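Local coordinates for structural polyprotein, VP3 (Israeli acute paralysis virus, PDB 5CDD) that probably serves as a structural jelly-roll protein of the virus capsid, joining the other coat proteins in the pentamers that build the shell, at residues 95-100 / 116-121; 142-147 / 257-262; 151-156 / 240-245; 215-220 / 227-232. All coordinates share one frame; numbering follows the deposited sequence.

Contact 1. Residues 95-100 / 116-121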
loop_
_atom_site.group_PDB
_atom_site.type_symbol
_atom_site.label_atom_id
_atom_site.label_comp_id
_atom_site.label_asym_id
_atom_site.label_seq_id
_atom_site.Cartn_x
_atom_site.Cartn_y
_atom_site.Cartn_z
ATOM N N MET B 95 -31.102 41.298 -7.375
ATOM C CA MET B 95 -30.133 40.960 -8.410
ATOM C C MET B 95 -30.765 40.772 -9.791
ATOM O O MET B 95 -30.178 41.161 -10.798
ATOM C CB MET B 95 -29.357 39.703 -8.005
ATOM C CG MET B 95 -27.989 39.585 -8.658
ATOM S SD MET B 95 -26.937 38.357 -7.855
ATOM C CE MET B 95 -26.819 37.109 -9.131
ATOM N N PRO B 96 -31.968 40.168 -9.858
ATOM C CA PRO B 96 -32.641 39.955 -11.146
ATOM C C PRO B 96 -32.966 41.277 -11.842
ATOM O O PRO B 96 -32.942 42.338 -11.217
ATOM C CB PRO B 96 -33.907 39.198 -10.753
ATOM C CG PRO B 96 -33.496 38.462 -9.524
ATOM C CD PRO B 96 -32.716 39.507 -8.774
ATOM N N CYS B 97 -33.278 41.214 -13.132
ATOM C CA CYS B 97 -33.606 42.421 -13.880
ATOM C C CYS B 97 -35.070 42.790 -13.653
ATOM O O CYS B 97 -35.930 41.913 -13.569
ATOM C CB CYS B 97 -33.342 42.211 -15.372
ATOM S SG CYS B 97 -33.167 43.761 -16.282
ATOM N N TYR B 98 -35.350 44.086 -13.556
ATOM C CA TYR B 98 -36.710 44.552 -13.314
ATOM C C TYR B 98 -37.263 45.456 -14.412
ATOM O O TYR B 98 -38.474 45.670 -14.495
ATOM C CB TYR B 98 -36.771 45.285 -11.972
ATOM C CG TYR B 98 -35.816 46.453 -11.875
ATOM C CD1 TYR B 98 -36.089 47.661 -12.518
ATOM C CD2 TYR B 98 -34.625 46.344 -11.158
ATOM C CE1 TYR B 98 -35.199 48.732 -12.451
ATOM C CE2 TYR B 98 -33.727 47.407 -11.086
ATOM C CZ TYR B 98 -34.021 48.596 -11.734
ATOM O OH TYR B 98 -33.138 49.647 -11.669
ATOM N N SER B 99 -36.382 45.983 -15.254
ATOM C CA SER B 99 -36.811 46.870 -16.328
ATOM C C SER B 99 -36.750 46.199 -17.693
ATOM O O SER B 99 -35.813 45.461 -17.993
ATOM C CB SER B 99 -35.947 48.134 -16.344
ATOM O OG SER B 99 -34.587 47.819 -16.582
ATOM N N LYS B 100 -37.759 46.464 -18.516
ATOM C CA LYS B 100 -37.819 45.900 -19.856
ATOM C C LYS B 100 -38.526 46.858 -20.802
ATOM O O LYS B 100 -39.243 47.762 -20.374
ATOM C CB LYS B 100 -38.562 44.561 -19.846
ATOM C CG LYS B 100 -40.041 44.671 -19.532
ATOM C CD LYS B 100 -40.692 43.301 -19.459
ATOM C CE LYS B 100 -42.125 43.405 -18.971
ATOM N NZ LYS B 100 -42.719 42.071 -18.700
ATOM N N GLU B 116 -40.269 41.117 -25.580
ATOM C CA GLU B 116 -39.679 41.759 -24.410
ATOM C C GLU B 116 -38.169 41.890 -24.578
ATOM O O GLU B 116 -37.485 40.918 -24.901
ATOM C CB GLU B 116 -39.960 40.947 -23.143
ATOM C CG GLU B 116 -41.427 40.740 -22.821
ATOM C CD GLU B 116 -41.631 39.986 -21.516
ATOM O OE1 GLU B 116 -41.089 38.868 -21.378
ATOM O OE2 GLU B 116 -42.332 40.514 -20.631
ATOM N N VAL B 117 -37.659 43.099 -24.372
ATOM C CA VAL B 117 -36.227 43.359 -24.464
ATOM C C VAL B 117 -35.799 43.905 -23.113
ATOM O O VAL B 117 -36.209 44.988 -22.702
ATOM C CB VAL B 117 -35.893 44.389 -25.551
ATOM C CG1 VAL B 117 -34.399 44.632 -25.586
ATOM C CG2 VAL B 117 -36.357 43.883 -26.895
ATOM N N ILE B 118 -34.961 43.145 -22.429
ATOM C CA ILE B 118 -34.496 43.502 -21.103
ATOM C C ILE B 118 -33.044 43.994 -21.121
ATOM O O ILE B 118 -32.141 43.266 -21.528
ATOM C CB ILE B 118 -34.653 42.270 -20.191
ATOM C CG1 ILE B 118 -36.048 41.660 -20.402
ATOM C CG2 ILE B 118 -34.475 42.656 -18.752
ATOM C CD1 ILE B 118 -36.222 40.278 -19.824
ATOM N N ASP B 119 -32.829 45.239 -20.696
ATOM C CA ASP B 119 -31.486 45.824 -20.660
ATOM C C ASP B 119 -30.747 45.421 -19.389
ATOM O O ASP B 119 -30.614 46.202 -18.449
ATOM C CB ASP B 119 -31.550 47.356 -20.743
ATOM C CG ASP B 119 -32.269 47.983 -19.553
ATOM O OD1 ASP B 119 -31.998 49.166 -19.248
ATOM O OD2 ASP B 119 -33.107 47.295 -18.929
ATOM N N ALA B 120 -30.261 44.187 -19.376
ATOM C CA ALA B 120 -29.553 43.652 -18.225
ATOM C C ALA B 120 -28.177 44.254 -17.961
ATOM O O ALA B 120 -27.442 44.615 -18.880
ATOM C CB ALA B 120 -29.424 42.142 -18.362
ATOM N N ALA B 121 -27.855 44.356 -16.675
ATOM C CA ALA B 121 -26.565 44.844 -16.211
ATOM C C ALA B 121 -25.799 43.548 -15.945
ATOM O O ALA B 121 -26.408 42.489 -15.779
ATOM C CB ALA B 121 -26.730 45.625 -14.924
#
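Ser99 and Asp119 meet through their polar ends where loop 95-100 passes the end of strand 111-118. Ser99 OG donates to Asp119 OD2 at 2.8 Å and takes the syn lone pair, on the side of the other carboxylate oxygen. Asp119 has its CG between its backbone N and carbonyl carbon (chi1 63°), a turn that carries OD2 across to the serine. Lys66 NZ bonds to both Ser99 OG and Asp119 O.

At the other end the side chains of Lys100 and Glu116 cross obliquely, both extended beyond CG. Lys100 NZ approaches Glu116 OE2 nearly end-on to the C-O bond and forms a salt bridge; the modelled 2.5 Å is too short to be taken literally at this resolution. The ammonium also donates to Ile219 O and Ala222 O, while Glu116 OE1 accepts from Gly221 N and from Glu202 N of a neighbouring capsid chain. The buried charges are thus shared by several partners.

Ile118 lies between the two polar pairs. Its CG2, anti to the backbone N, turns to the sulfur of Cys97 and to Ser99 O, while CG1 lies 3.9 Å from Lys100 CB. Lys100 CA adds a CA-H...O contact of 3.4 Å to Val117 O.

Segment 95-100 leads from strand 90-92 into the hairpin 101-106/111-118, and segment 116-121 leads out of it to Ala121, the N-cap position of helix 122-127. Cys97 and Tyr98 pack on Glu124 of that helix, Met95 touches strand 132-144, and Ile118 pairs in antiparallel fashion with a strand of the neighbouring chain, which extends the sheet across the interface.

Contact 2. Residues 142-147 / 257-262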
loop_
_atom_site.group_PDB
_atom_site.type_symbol
_atom_site.label_atom_id
_atom_site.label_comp_id
_atom_site.label_asym_id
_atom_site.label_seq_id
_atom_site.Cartn_x
_atom_site.Cartn_y
_atom_site.Cartn_z
ATOM N N THR B 142 -25.195 59.193 -8.575
ATOM C CA THR B 142 -24.429 60.381 -8.915
ATOM C C THR B 142 -25.350 61.503 -9.386
ATOM O O THR B 142 -26.314 61.269 -10.110
ATOM C CB THR B 142 -23.423 60.091 -10.046
ATOM O OG1 THR B 142 -22.648 58.928 -9.724
ATOM C CG2 THR B 142 -22.502 61.285 -10.242
ATOM N N VAL B 143 -25.045 62.729 -8.977
ATOM C CA VAL B 143 -25.839 63.880 -9.377
ATOM C C VAL B 143 -24.969 64.770 -10.256
ATOM O O VAL B 143 -24.125 65.514 -9.757
ATOM C CB VAL B 143 -26.316 64.694 -8.155
ATOM C CG1 VAL B 143 -27.170 65.858 -8.617
ATOM C CG2 VAL B 143 -27.107 63.806 -7.207
ATOM N N VAL B 144 -25.168 64.676 -11.566
ATOM C CA VAL B 144 -24.396 65.476 -12.505
ATOM C C VAL B 144 -24.897 66.916 -12.445
ATOM O O VAL B 144 -25.939 67.246 -13.009
ATOM C CB VAL B 144 -24.539 64.933 -13.935
ATOM C CG1 VAL B 144 -23.642 65.710 -14.870
ATOM C CG2 VAL B 144 -24.179 63.452 -13.968
ATOM N N LYS B 145 -24.137 67.768 -11.764
ATOM C CA LYS B 145 -24.516 69.166 -11.585
ATOM C C LYS B 145 -23.327 70.121 -11.691
ATOM O O LYS B 145 -22.267 69.767 -12.205
ATOM C CB LYS B 145 -25.143 69.328 -10.202
ATOM C CG LYS B 145 -24.138 69.073 -9.086
ATOM C CD LYS B 145 -24.762 69.134 -7.710
ATOM C CE LYS B 145 -23.680 69.198 -6.641
ATOM N NZ LYS B 145 -22.704 68.085 -6.773
ATOM N N THR B 146 -23.531 71.341 -11.199
ATOM C CA THR B 146 -22.495 72.370 -11.178
ATOM C C THR B 146 -22.339 72.767 -9.714
ATOM O O THR B 146 -23.112 72.325 -8.862
ATOM C CB THR B 146 -22.897 73.628 -11.983
ATOM O OG1 THR B 146 -23.970 74.303 -11.319
ATOM C CG2 THR B 146 -23.337 73.250 -13.386
ATOM N N ALA B 147 -21.349 73.598 -9.417
ATOM C CA ALA B 147 -21.125 74.019 -8.042
ATOM C C ALA B 147 -22.201 74.992 -7.574
ATOM O O ALA B 147 -22.234 75.377 -6.405
ATOM C CB ALA B 147 -19.751 74.658 -7.911
ATOM N N SER B 257 -28.845 65.808 -13.627
ATOM C CA SER B 257 -29.126 64.422 -13.944
ATOM C C SER B 257 -28.690 63.539 -12.791
ATOM O O SER B 257 -27.677 63.801 -12.142
ATOM C CB SER B 257 -28.399 64.007 -15.222
ATOM O OG SER B 257 -28.860 64.759 -16.327
ATOM N N ILE B 258 -29.477 62.505 -12.528
ATOM C CA ILE B 258 -29.162 61.566 -11.464
ATOM C C ILE B 258 -28.858 60.219 -12.104
ATOM O O ILE B 258 -29.751 59.551 -12.623
ATOM C CB ILE B 258 -30.336 61.414 -10.484
ATOM C CG1 ILE B 258 -30.714 62.783 -9.921
ATOM C CG2 ILE B 258 -29.951 60.469 -9.354
ATOM C CD1 ILE B 258 -31.898 62.754 -8.998
ATOM N N VAL B 259 -27.587 59.835 -12.084
ATOM C CA VAL B 259 -27.166 58.566 -12.662
ATOM C C VAL B 259 -27.160 57.485 -11.587
ATOM O O VAL B 259 -26.699 57.714 -10.468
ATOM C CB VAL B 259 -25.755 58.678 -13.276
ATOM C CG1 VAL B 259 -25.379 57.376 -13.963
ATOM C CG2 VAL B 259 -25.714 59.829 -14.263
ATOM N N VAL B 260 -27.676 56.310 -11.931
ATOM C CA VAL B 260 -27.733 55.199 -10.988
ATOM C C VAL B 260 -27.016 53.963 -11.520
ATOM O O VAL B 260 -27.377 53.430 -12.570
ATOM C CB VAL B 260 -29.192 54.815 -10.670
ATOM C CG1 VAL B 260 -29.221 53.689 -9.649
ATOM C CG2 VAL B 260 -29.947 56.028 -10.154
ATOM N N TRP B 261 -25.998 53.518 -10.788
ATOM C CA TRP B 261 -25.233 52.336 -11.168
ATOM C C TRP B 261 -25.681 51.157 -10.313
ATOM O O TRP B 261 -26.073 51.336 -9.160
ATOM C CB TRP B 261 -23.735 52.570 -10.965
ATOM C CG TRP B 261 -23.159 53.648 -11.831
ATOM C CD1 TRP B 261 -23.356 54.995 -11.711
ATOM C CD2 TRP B 261 -22.284 53.469 -12.952
ATOM N NE1 TRP B 261 -22.655 55.666 -12.686
ATOM C CE2 TRP B 261 -21.989 54.753 -13.461
ATOM C CE3 TRP B 261 -21.720 52.347 -13.575
ATOM C CZ2 TRP B 261 -21.154 54.946 -14.567
ATOM C CZ3 TRP B 261 -20.888 52.540 -14.675
ATOM C CH2 TRP B 261 -20.614 53.831 -15.158
ATOM N N LYS B 262 -25.616 49.955 -10.877
ATOM C CA LYS B 262 -26.030 48.757 -10.155
ATOM C C LYS B 262 -25.046 47.599 -10.293
ATOM O O LYS B 262 -24.478 47.371 -11.362
ATOM C CB LYS B 262 -27.411 48.310 -10.646
ATOM C CG LYS B 262 -27.911 47.017 -10.020
ATOM C CD LYS B 262 -29.253 46.596 -10.601
ATOM C CE LYS B 262 -29.737 45.295 -9.979
ATOM N NZ LYS B 262 -31.080 44.889 -10.477
#
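Val144 packs against Ser257 and Val259 from the neighbouring strand, and its side chain can be followed outward. CB lies 3.8 Å from Ser257 O and 4.2 Å from Ser257 CB, its partner in a hydrogen-bonded antiparallel pair. With CG1 anti to the backbone N (chi1 -175°), CG2 is left anti to the carbonyl carbon, beside the N; it stays 4.0 Å from Ser257 O and meets Val259 CG2 at 3.9 Å, the valines crossing at a slant. Gly89 of a neighbouring capsid chain packs on Val144 as well.

The backbone beneath is regular. Thr142 and Val259 exchange two bonds, Thr142 N to Val259 O and Val259 N to Thr142 O, each 2.8 Å. Val144 N gives a 2.7 Å bond to Ser257 O, whereas the return bond from Ser257 N to Val144 O is weak. Between these pairs lies the non-hydrogen-bonded pair Val143 and Ile258, where Ile258 CA makes a CA-H...O contact with Thr142 O.

Strands 132-144 and 255-265 are neighbours in the BIDG sheet of the viral capsid jelly roll. Strand 64-72 flanks 255-265 on the far side and provides Leu69 and Trp71 to pack on Ile258.

The face bearing Thr142, Val144, Ser257 and Val259 meets another capsid chain, with Arg90 of that chain packing on Thr142; that bearing Val143 and Ile258 turns inward, where Ile258 touches Ile81 and Ile141. Thr142 OG1 bonds to Glu200 OE2; it stands obliquely to the Trp261 ring, 4.4 Å from NE1 without bonding, and that ring makes a cation-pi contact with Arg140.

Contact 3. Residues 151-156 / 240-245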
loop_
_atom_site.group_PDB
_atom_site.type_symbol
_atom_site.label_atom_id
_atom_site.label_comp_id
_atom_site.label_asym_id
_atom_site.label_seq_id
_atom_site.Cartn_x
_atom_site.Cartn_y
_atom_site.Cartn_z
ATOM N N GLY B 151 -29.556 71.583 -2.913
ATOM C CA GLY B 151 -30.756 70.816 -2.646
ATOM C C GLY B 151 -30.361 69.529 -1.955
ATOM O O GLY B 151 -29.173 69.250 -1.805
ATOM N N ARG B 152 -31.345 68.740 -1.536
ATOM C CA ARG B 152 -31.063 67.488 -0.850
ATOM C C ARG B 152 -31.941 66.350 -1.338
ATOM O O ARG B 152 -33.165 66.448 -1.323
ATOM C CB ARG B 152 -31.244 67.670 0.655
ATOM C CG ARG B 152 -30.139 68.477 1.300
ATOM C CD ARG B 152 -30.696 69.532 2.243
ATOM N NE ARG B 152 -31.514 68.950 3.298
ATOM C CZ ARG B 152 -31.063 68.104 4.216
ATOM N NH1 ARG B 152 -29.789 67.738 4.214
ATOM N NH2 ARG B 152 -31.893 67.612 5.129
ATOM N N LEU B 153 -31.302 65.265 -1.761
ATOM C CA LEU B 153 -32.013 64.100 -2.265
ATOM C C LEU B 153 -32.073 63.026 -1.179
ATOM O O LEU B 153 -31.103 62.806 -0.456
ATOM C CB LEU B 153 -31.294 63.576 -3.514
ATOM C CG LEU B 153 -32.080 62.797 -4.570
ATOM C CD1 LEU B 153 -33.281 63.602 -5.048
ATOM C CD2 LEU B 153 -31.153 62.488 -5.735
ATOM N N GLU B 154 -33.221 62.370 -1.062
ATOM C CA GLU B 154 -33.411 61.327 -0.062
ATOM C C GLU B 154 -33.536 59.960 -0.717
ATOM O O GLU B 154 -34.253 59.798 -1.706
ATOM C CB GLU B 154 -34.669 61.612 0.756
ATOM C CG GLU B 154 -35.099 60.481 1.674
ATOM C CD GLU B 154 -36.462 60.726 2.300
ATOM O OE1 GLU B 154 -37.440 60.931 1.547
ATOM O OE2 GLU B 154 -36.554 60.708 3.547
ATOM N N ILE B 155 -32.834 58.980 -0.163
ATOM C CA ILE B 155 -32.878 57.618 -0.678
ATOM C C ILE B 155 -33.075 56.694 0.516
ATOM O O ILE B 155 -32.178 56.549 1.344
ATOM C CB ILE B 155 -31.564 57.243 -1.393
ATOM C CG1 ILE B 155 -31.236 58.278 -2.472
ATOM C CG2 ILE B 155 -31.696 55.865 -2.022
ATOM C CD1 ILE B 155 -29.938 59.032 -2.238
ATOM N N PHE B 156 -34.250 56.081 0.609
ATOM C CA PHE B 156 -34.541 55.189 1.722
ATOM C C PHE B 156 -34.922 53.798 1.238
ATOM O O PHE B 156 -35.293 53.613 0.078
ATOM C CB PHE B 156 -35.656 55.781 2.599
ATOM C CG PHE B 156 -37.005 55.835 1.933
ATOM C CD1 PHE B 156 -37.898 54.771 2.051
ATOM C CD2 PHE B 156 -37.388 56.951 1.194
ATOM C CE1 PHE B 156 -39.152 54.818 1.442
ATOM C CE2 PHE B 156 -38.638 57.006 0.582
ATOM C CZ PHE B 156 -39.521 55.936 0.708
ATOM N N ILE B 240 -36.098 57.414 -4.324
ATOM C CA ILE B 240 -35.371 58.675 -4.403
ATOM C C ILE B 240 -36.339 59.861 -4.441
ATOM O O ILE B 240 -36.963 60.137 -5.468
ATOM C CB ILE B 240 -34.473 58.708 -5.659
ATOM C CG1 ILE B 240 -33.582 57.464 -5.685
ATOM C CG2 ILE B 240 -33.614 59.963 -5.654
ATOM C CD1 ILE B 240 -32.713 57.352 -6.919
ATOM N N ARG B 241 -36.456 60.560 -3.313
ATOM C CA ARG B 241 -37.351 61.708 -3.203
ATOM C C ARG B 241 -36.616 62.932 -2.670
ATOM O O ARG B 241 -35.803 62.827 -1.753
ATOM C CB ARG B 241 -38.516 61.382 -2.264
ATOM C CG ARG B 241 -39.270 60.116 -2.617
ATOM C CD ARG B 241 -40.459 59.905 -1.695
ATOM N NE ARG B 241 -40.081 59.969 -0.287
ATOM C CZ ARG B 241 -40.883 59.628 0.716
ATOM N NH1 ARG B 241 -42.111 59.194 0.467
ATOM N NH2 ARG B 241 -40.459 59.724 1.969
ATOM N N PRO B 242 -36.895 64.113 -3.241
ATOM C CA PRO B 242 -36.237 65.340 -2.786
ATOM C C PRO B 242 -36.707 65.747 -1.390
ATOM O O PRO B 242 -37.904 65.741 -1.108
ATOM C CB PRO B 242 -36.648 66.367 -3.840
ATOM C CG PRO B 242 -36.908 65.531 -5.062
ATOM C CD PRO B 242 -37.640 64.353 -4.489
ATOM N N VAL B 243 -35.765 66.084 -0.516
ATOM C CA VAL B 243 -36.098 66.525 0.836
ATOM C C VAL B 243 -36.162 68.046 0.779
ATOM O O VAL B 243 -37.026 68.676 1.390
ATOM C CB VAL B 243 -35.015 66.104 1.852
ATOM C CG1 VAL B 243 -35.299 66.726 3.209
ATOM C CG2 VAL B 243 -34.980 64.598 1.972
ATOM N N THR B 244 -35.225 68.615 0.027
ATOM C CA THR B 244 -35.124 70.053 -0.177
ATOM C C THR B 244 -35.168 70.287 -1.682
ATOM O O THR B 244 -34.348 69.747 -2.425
ATOM C CB THR B 244 -33.800 70.604 0.387
ATOM O OG1 THR B 244 -33.795 70.466 1.812
ATOM C CG2 THR B 244 -33.625 72.071 0.016
ATOM N N LYS B 245 -36.129 71.088 -2.127
ATOM C CA LYS B 245 -36.292 71.384 -3.545
ATOM C C LYS B 245 -34.971 71.801 -4.191
ATOM O O LYS B 245 -34.092 72.352 -3.527
ATOM C CB LYS B 245 -37.343 72.481 -3.718
ATOM C CG LYS B 245 -38.115 72.394 -5.020
ATOM C CD LYS B 245 -39.388 73.217 -4.950
ATOM C CE LYS B 245 -40.266 72.976 -6.165
ATOM N NZ LYS B 245 -41.550 73.724 -6.077
#
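A classic beta bulge interrupts this antiparallel pairing of strands E and H, neighbours in the CHEF sheet of the capsid jelly roll. Val243 and Thr244 both face Arg152, whose carbonyl O takes two N-H groups: Val243 N at 2.7 Å and Thr244 N at 3.3 Å, the latter in the carbonyl plane on a lone pair. Beyond the bulge the register is regular, with Glu154 and Arg241 exchanging backbone bonds.

The same two residues also meet through their side chains, which lie alongside each other and point the same way. Glu154 CG is anti to the backbone N (chi1 170°), and OE1 lies in the guanidinium plane of Arg241, while NH2 approaches its syn side 32° out of the carboxylate plane, at 3.3 Å. A weak bond from Arg241 NE joins the same oxygen. Ser185 OG takes up Glu154 OE2, and Arg241 NH1 bonds to Ala183 O and Leu178 O, so both buried charged groups have further partners. Over one face of the guanidinium stands Phe156 CE2, offset toward the rim, the ring plane turned 56° from it. At the bulge Arg152, bent at chi2 and chi3, sends NE weakly to Thr244 OG1, 3.1 Å away.

On the opposite face the packing is apolar: Ile240 CG2 nestles among CG and both methyls of Leu153, Ile155 CG1 lies 4.1 Å from Ile240 CG1, and Pro242 CG touches Leu153 CD1. This face looks into the jelly-roll interior, toward Trp71 of strand 64-72 and Ile141 of strand 132-144, while strand 189-194 pairs with the other edge of 150-159.

Contact 4. Residues 215-220 / 227-232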
loop_
_atom_site.group_PDB
_atom_site.type_symbol
_atom_site.label_atom_id
_atom_site.label_comp_id
_atom_site.label_asym_id
_atom_site.label_seq_id
_atom_site.Cartn_x
_atom_site.Cartn_y
_atom_site.Cartn_z
ATOM N N LYS B 215 -36.321 34.376 -5.873
ATOM C CA LYS B 215 -36.407 33.930 -7.256
ATOM C C LYS B 215 -35.642 34.854 -8.195
ATOM O O LYS B 215 -35.361 36.002 -7.856
ATOM C CB LYS B 215 -37.875 33.824 -7.682
ATOM C CG LYS B 215 -38.634 32.689 -6.992
ATOM C CD LYS B 215 -40.030 32.499 -7.581
ATOM C CE LYS B 215 -40.705 31.235 -7.051
ATOM N NZ LYS B 215 -40.992 31.292 -5.590
ATOM N N THR B 216 -35.304 34.349 -9.376
ATOM C CA THR B 216 -34.559 35.132 -10.354
ATOM C C THR B 216 -35.371 35.474 -11.598
ATOM O O THR B 216 -34.822 35.959 -12.585
ATOM C CB THR B 216 -33.285 34.383 -10.804
ATOM O OG1 THR B 216 -33.661 33.166 -11.464
ATOM C CG2 THR B 216 -32.393 34.073 -9.607
ATOM N N ALA B 217 -36.674 35.223 -11.548
ATOM C CA ALA B 217 -37.553 35.497 -12.677
ATOM C C ALA B 217 -37.548 36.978 -13.044
ATOM O O ALA B 217 -37.463 37.343 -14.220
ATOM C CB ALA B 217 -38.974 35.045 -12.348
ATOM N N GLY B 218 -37.629 37.830 -12.029
ATOM C CA GLY B 218 -37.641 39.261 -12.275
ATOM C C GLY B 218 -38.820 39.776 -13.087
ATOM O O GLY B 218 -39.968 39.401 -12.840
ATOM N N ILE B 219 -38.536 40.635 -14.064
ATOM C CA ILE B 219 -39.576 41.229 -14.909
ATOM C C ILE B 219 -39.989 40.341 -16.086
ATOM O O ILE B 219 -40.964 40.626 -16.775
ATOM C CB ILE B 219 -39.107 42.604 -15.471
ATOM C CG1 ILE B 219 -40.289 43.392 -16.037
ATOM C CG2 ILE B 219 -38.028 42.392 -16.529
ATOM C CD1 ILE B 219 -41.290 43.838 -14.976
ATOM N N TYR B 220 -39.253 39.260 -16.311
ATOM C CA TYR B 220 -39.546 38.347 -17.416
ATOM C C TYR B 220 -41.007 37.909 -17.496
ATOM O O TYR B 220 -41.519 37.232 -16.603
ATOM C CB TYR B 220 -38.642 37.112 -17.325
ATOM C CG TYR B 220 -38.781 36.132 -18.473
ATOM C CD1 TYR B 220 -39.887 35.287 -18.569
ATOM C CD2 TYR B 220 -37.783 36.022 -19.439
ATOM C CE1 TYR B 220 -39.992 34.349 -19.597
ATOM C CE2 TYR B 220 -37.877 35.086 -20.476
ATOM C CZ TYR B 220 -38.983 34.252 -20.546
ATOM O OH TYR B 220 -39.076 33.318 -21.552
ATOM N N ASN B 227 -47.692 38.682 -12.411
ATOM C CA ASN B 227 -46.826 39.618 -11.707
ATOM C C ASN B 227 -46.383 39.055 -10.362
ATOM O O ASN B 227 -45.851 39.783 -9.528
ATOM C CB ASN B 227 -47.564 40.947 -11.501
ATOM C CG ASN B 227 -48.707 40.835 -10.511
ATOM O OD1 ASN B 227 -49.524 39.923 -10.596
ATOM N ND2 ASN B 227 -48.768 41.764 -9.566
ATOM N N TRP B 228 -46.589 37.757 -10.154
ATOM C CA TRP B 228 -46.207 37.146 -8.885
ATOM C C TRP B 228 -44.732 36.815 -8.749
ATOM O O TRP B 228 -44.152 36.976 -7.675
ATOM C CB TRP B 228 -47.007 35.872 -8.620
ATOM C CG TRP B 228 -46.844 35.400 -7.207
ATOM C CD1 TRP B 228 -47.307 36.021 -6.083
ATOM C CD2 TRP B 228 -46.170 34.208 -6.761
ATOM N NE1 TRP B 228 -46.972 35.289 -4.968
ATOM C CE2 TRP B 228 -46.279 34.179 -5.354
ATOM C CE3 TRP B 228 -45.497 33.169 -7.417
ATOM C CZ2 TRP B 228 -45.727 33.143 -4.588
ATOM C CZ3 TRP B 228 -44.950 32.139 -6.651
ATOM C CH2 TRP B 228 -45.073 32.135 -5.251
ATOM N N ASN B 229 -44.128 36.325 -9.824
ATOM C CA ASN B 229 -42.714 35.981 -9.782
ATOM C C ASN B 229 -41.901 37.245 -9.614
ATOM O O ASN B 229 -40.803 37.221 -9.060
ATOM C CB ASN B 229 -42.283 35.266 -11.062
ATOM C CG ASN B 229 -42.877 33.881 -11.183
ATOM O OD1 ASN B 229 -42.721 33.041 -10.291
ATOM N ND2 ASN B 229 -43.564 33.630 -12.291
ATOM N N PHE B 230 -42.455 38.350 -10.095
ATOM C CA PHE B 230 -41.800 39.642 -10.002
ATOM C C PHE B 230 -41.590 40.010 -8.540
ATOM O O PHE B 230 -40.489 40.374 -8.133
ATOM C CB PHE B 230 -42.653 40.710 -10.683
ATOM C CG PHE B 230 -42.083 42.089 -10.582
ATOM C CD1 PHE B 230 -40.984 42.460 -11.349
ATOM C CD2 PHE B 230 -42.618 43.010 -9.689
ATOM C CE1 PHE B 230 -40.426 43.728 -11.227
ATOM C CE2 PHE B 230 -42.069 44.280 -9.559
ATOM C CZ PHE B 230 -40.970 44.640 -10.329
ATOM N N HIS B 231 -42.656 39.908 -7.754
ATOM C CA HIS B 231 -42.599 40.238 -6.336
ATOM C C HIS B 231 -41.751 39.251 -5.547
ATOM O O HIS B 231 -41.172 39.602 -4.520
ATOM C CB HIS B 231 -44.013 40.290 -5.754
ATOM C CG HIS B 231 -44.849 41.404 -6.304
ATOM N ND1 HIS B 231 -44.509 42.731 -6.152
ATOM C CD2 HIS B 231 -46.000 41.388 -7.016
ATOM C CE1 HIS B 231 -45.415 43.485 -6.747
ATOM N NE2 HIS B 231 -46.330 42.696 -7.279
ATOM N N GLU B 232 -41.678 38.018 -6.036
ATOM C CA GLU B 232 -40.902 36.973 -5.379
ATOM C C GLU B 232 -39.417 37.053 -5.721
ATOM O O GLU B 232 -38.641 36.177 -5.341
ATOM C CB GLU B 232 -41.439 35.596 -5.785
ATOM C CG GLU B 232 -42.835 35.294 -5.272
ATOM C CD GLU B 232 -42.873 35.149 -3.764
ATOM O OE1 GLU B 232 -42.248 34.198 -3.242
ATOM O OE2 GLU B 232 -43.523 35.987 -3.101
#
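Lys215 and Glu232 supply the hydrogen bond of this contact: Lys215 N donates to Glu232 O at 3.0 Å. That carbonyl belongs to the first residue to leave helical geometry after helix 228-231, so the bond ties the end of the helix to the end of strand 214-215, where the loop begins. A weaker CA-H...O contact runs from Phe230 CA to Gly218 O, 3.4 Å apart. The same oxygen lies at the edge of the Phe230 ring, in its plane, near CD1. Ala217 to Tyr220 forms a type II' turn with Gly218 at positive phi, and Ser233 OG bonds to Gly218 N and Asn229 O.

Charge plays a looser part. The Lys215 and Glu232 side chains run alongside each other in the same direction, CD of Lys215 3.8 Å from CB of Glu232, but the salt bridge from Lys215 NZ to Glu232 OE1 is long at 3.9 Å. Lys215 NZ, turned aside by the bend at chi4 (65°), has a hydrogen bond to Gln150 OE1 of a neighbouring capsid chain and approaches the Trp228 ring obliquely.

Among apolar groups, Ala217 CB meets Asn229 CB at 3.6 Å, and Ile219 CD1 lies 3.8 Å from Phe230 CE1, those two side chains side by side; Ile171 of strand 171-173 touches Ile219 and Phe230. Glu232 CG sits over the centre of one face of the Trp228 indole.

The loop, probably that between jelly-roll strands G and H, is thus likely held to the helix mainly by side-chain packing, and the lysine ammonium probably serves the subunit interface at least as much as this contact.

Contacts 2 and 3 are strand pairings of the two facing jelly-roll sheets, one in each, and their apolar faces meet where Ile258 CD1 packs on Leu153 CD2. Contact 2, wholly buried, is held chiefly by backbone bonds; contact 3, mostly buried but partly exposed toward its bulge, adds a salt bridge. Contacts 1 and 4 join loops, a strand end and a short helix, and are linked where Ile219 N of contact 4 bonds to Cys97 O of contact 1. Contact 1 is fully buried, yet relies on a salt bridge and a hydroxyl-carboxylate bond; contact 4 is partly buried, with a looser ion pair. Lys262 NZ of contact 2 makes a weak hydrogen bond to Pro96 O of contact 1.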